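2,3,4,5-tetrahydropyridine-2,6-dicarboxylate N-succinyltransferase (Campylobacter jejuni, PDB 2RIJ) probably catalyses succinyl transfer from succinyl-CoA to tetrahydrodipicolinate, opening the cyclic substrate in the succinylase route to lysine. Local coordinates at residues L112-I115 against K116-K120. Residues are numbered along the deposited sequence; the frame is centred on the assembly and turned at random.
Sequences LKII and KDKFK
Lys-118 N, just past the end of helix 107-117, bonds to Ile-114 O at 2.9 Å and, weakly, to Ile-115 O at 3.1 Å. Upstream, two regular helical bonds run from Lys-116 N to Leu-112 O (2.9 Å) and from Asp-117 N to Lys-113 O. The bond to Ile-114 O is more bent, 141° at the hydrogen, and Lys-118 itself is the first residue to leave helical phi/psi. Phe-119 N turns instead to Lys-116 O, at 3.3 Å.

Among the apolar groups, Ile-115 and Phe-119 meet only loosely one turn apart: Ile-115 CG2 lies 4.5 Å from Phe-119 CD1. The ring's edge looks toward Ile-115 O, which sits near the ring plane. Both residues also pack on Ile-90 of helix 87-96, while Ile-115 and Leu-112 reach Ile-30 of strand 27-35. On another side, Ile-114 CG2 brushes Lys-118 CG at 4.3 Å; Lys-118 CG lies beside its own backbone N (chi1 -46°), which brings it within 3.3 Å of Ile-114 O.

The lysine ends go to different partners. Lys-116 NZ forms a salt bridge with Asp-91 and Lys-113 NZ bonds to Leu-101 O, whereas Lys-118 NZ and Asp-117 OD2 make a long salt bridge, 3.9 Å. Met-188 and Met-192 of the second subunit pack on Ile-114 and Ile-115, respectively.

The chemistry is thus that of a helix C-terminus: backbone bonds close the last turn, and its isoleucines put helix 107-117 against a neighbouring subunit.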
ATOM      1  N   LEU A 112     -26.205  47.816  44.182  1.00 23.77           N
ATOM      2  CA  LEU A 112     -26.368  48.006  45.638  1.00 25.95           C
ATOM      3  C   LEU A 112     -27.811  48.392  46.029  1.00 25.28           C
ATOM      4  O   LEU A 112     -28.356  47.883  46.996  1.00 23.80           O
ATOM      5  CB  LEU A 112     -25.391  49.071  46.146  1.00 26.01           C
ATOM      6  CG  LEU A 112     -23.915  48.651  46.197  1.00 27.45           C
ATOM      7  CD1 LEU A 112     -23.067  49.846  46.423  1.00 25.14           C
ATOM      8  CD2 LEU A 112     -23.613  47.592  47.278  1.00 24.41           C
ATOM      9  N   LYS A 113     -28.439  49.263  45.248  1.00 24.78           N
ATOM     10  CA  LYS A 113     -29.839  49.613  45.512  1.00 25.63           C
ATOM     11  C   LYS A 113     -30.678  48.346  45.471  1.00 25.15           C
ATOM     12  O   LYS A 113     -31.557  48.137  46.314  1.00 25.86           O
ATOM     13  CB  LYS A 113     -30.353  50.598  44.481  1.00 25.34           C
ATOM     14  CG  LYS A 113     -29.708  51.940  44.559  1.00 25.43           C
ATOM     15  CD  LYS A 113     -30.159  52.801  43.396  1.00 35.56           C
ATOM     16  CE  LYS A 113     -29.397  54.111  43.368  1.00 37.71           C
ATOM     17  NZ  LYS A 113     -30.021  55.097  42.445  1.00 39.08           N
ATOM     18  N   ILE A 114     -30.406  47.492  44.492  1.00 25.91           N
ATOM     19  CA  ILE A 114     -31.172  46.242  44.325  1.00 26.46           C
ATOM     20  C   ILE A 114     -30.923  45.272  45.475  1.00 26.88           C
ATOM     21  O   ILE A 114     -31.851  44.714  46.020  1.00 26.86           O
ATOM     22  CB  ILE A 114     -30.871  45.555  42.954  1.00 26.93           C
ATOM     23  CG1 ILE A 114     -31.556  46.314  41.818  1.00 29.31           C
ATOM     24  CG2 ILE A 114     -31.383  44.098  42.944  1.00 25.67           C
ATOM     25  CD1 ILE A 114     -30.935  46.126  40.409  1.00 27.90           C
ATOM     26  N   ILE A 115     -29.660  45.105  45.860  1.00 27.81           N
ATOM     27  CA  ILE A 115     -29.315  44.204  46.944  1.00 29.09           C
ATOM     28  C   ILE A 115     -29.944  44.695  48.261  1.00 29.63           C
ATOM     29  O   ILE A 115     -30.465  43.895  49.022  1.00 29.06           O
ATOM     30  CB  ILE A 115     -27.789  44.054  47.068  1.00 31.00           C
ATOM     31  CG1 ILE A 115     -27.245  43.269  45.866  1.00 30.57           C
ATOM     32  CG2 ILE A 115     -27.391  43.356  48.372  1.00 26.65           C
ATOM     33  CD1 ILE A 115     -25.720  43.350  45.770  1.00 31.77           C
ATOM     34  N   LYS A 116     -29.915  46.002  48.503  1.00 28.31           N
ATOM     35  CA  LYS A 116     -30.551  46.572  49.722  1.00 30.48           C
ATOM     36  C   LYS A 116     -32.019  46.216  49.741  1.00 31.86           C
ATOM     37  O   LYS A 116     -32.522  45.680  50.715  1.00 29.16           O
ATOM     38  CB  LYS A 116     -30.429  48.084  49.771  1.00 30.22           C
ATOM     39  CG  LYS A 116     -31.007  48.685  51.072  1.00 31.05           C
ATOM     40  CD  LYS A 116     -31.091  50.183  51.026  1.00 30.36           C
ATOM     41  CE  LYS A 116     -31.933  50.737  52.212  1.00 36.17           C
ATOM     42  NZ  LYS A 116     -31.674  50.163  53.578  1.00 25.87           N
ATOM     43  N   ASP A 117     -32.691  46.501  48.640  1.00 31.60           N
ATOM     44  CA  ASP A 117     -34.086  46.113  48.478  1.00 32.22           C
ATOM     45  C   ASP A 117     -34.381  44.612  48.631  1.00 32.57           C
ATOM     46  O   ASP A 117     -35.422  44.248  49.180  1.00 34.54           O
ATOM     47  CB  ASP A 117     -34.590  46.646  47.135  1.00 32.39           C
ATOM     48  CG  ASP A 117     -36.066  46.357  46.904  1.00 45.18           C
ATOM     49  OD1 ASP A 117     -36.869  46.693  47.790  1.00 60.66           O
ATOM     50  OD2 ASP A 117     -36.417  45.800  45.838  1.00 52.12           O
ATOM     51  N   LYS A 118     -33.480  43.729  48.208  1.00 30.24           N
ATOM     52  CA  LYS A 118     -33.707  42.299  48.329  1.00 30.51           C
ATOM     53  C   LYS A 118     -32.830  41.641  49.389  1.00 30.78           C
ATOM     54  O   LYS A 118     -32.583  40.427  49.320  1.00 32.03           O
ATOM     55  CB  LYS A 118     -33.440  41.606  46.982  1.00 32.35           C
ATOM     56  CG  LYS A 118     -34.053  42.271  45.757  1.00 34.71           C
ATOM     57  CD  LYS A 118     -35.542  42.144  45.797  1.00 44.90           C
ATOM     58  CE  LYS A 118     -36.188  42.492  44.478  1.00 54.70           C
ATOM     59  NZ  LYS A 118     -37.657  42.312  44.656  1.00 57.05           N
ATOM     60  N   PHE A 119     -32.361  42.422  50.364  1.00 32.01           N
ATOM     61  CA  PHE A 119     -31.342  41.947  51.290  1.00 30.29           C
ATOM     62  C   PHE A 119     -31.829  40.758  52.062  1.00 32.58           C
ATOM     63  O   PHE A 119     -32.983  40.721  52.483  1.00 34.62           O
ATOM     64  CB  PHE A 119     -30.882  43.024  52.277  1.00 31.98           C
ATOM     65  CG  PHE A 119     -29.754  42.563  53.131  1.00 29.94           C
ATOM     66  CD1 PHE A 119     -28.467  42.532  52.619  1.00 32.04           C
ATOM     67  CD2 PHE A 119     -29.984  42.074  54.404  1.00 33.16           C
ATOM     68  CE1 PHE A 119     -27.422  42.040  53.368  1.00 30.32           C
ATOM     69  CE2 PHE A 119     -28.954  41.577  55.168  1.00 30.38           C
ATOM     70  CZ  PHE A 119     -27.672  41.563  54.659  1.00 34.57           C
ATOM     71  N   LYS A 120     -30.948  39.791  52.241  1.00 32.48           N
ATOM     72  CA  LYS A 120     -31.136  38.722  53.194  1.00 34.06           C
ATOM     73  C   LYS A 120     -29.795  38.457  53.771  1.00 32.37           C
ATOM     74  O   LYS A 120     -28.767  38.656  53.116  1.00 28.43           O
ATOM     75  CB  LYS A 120     -31.627  37.431  52.546  1.00 34.51           C
ATOM     76  CG  LYS A 120     -32.890  37.549  51.753  1.00 43.55           C
ATOM     77  CD  LYS A 120     -33.242  36.203  51.121  1.00 42.44           C
ATOM     78  CE  LYS A 120     -34.682  36.202  50.577  1.00 51.75           C
ATOM     79  NZ  LYS A 120     -35.035  34.870  49.974  1.00 57.59           N
TER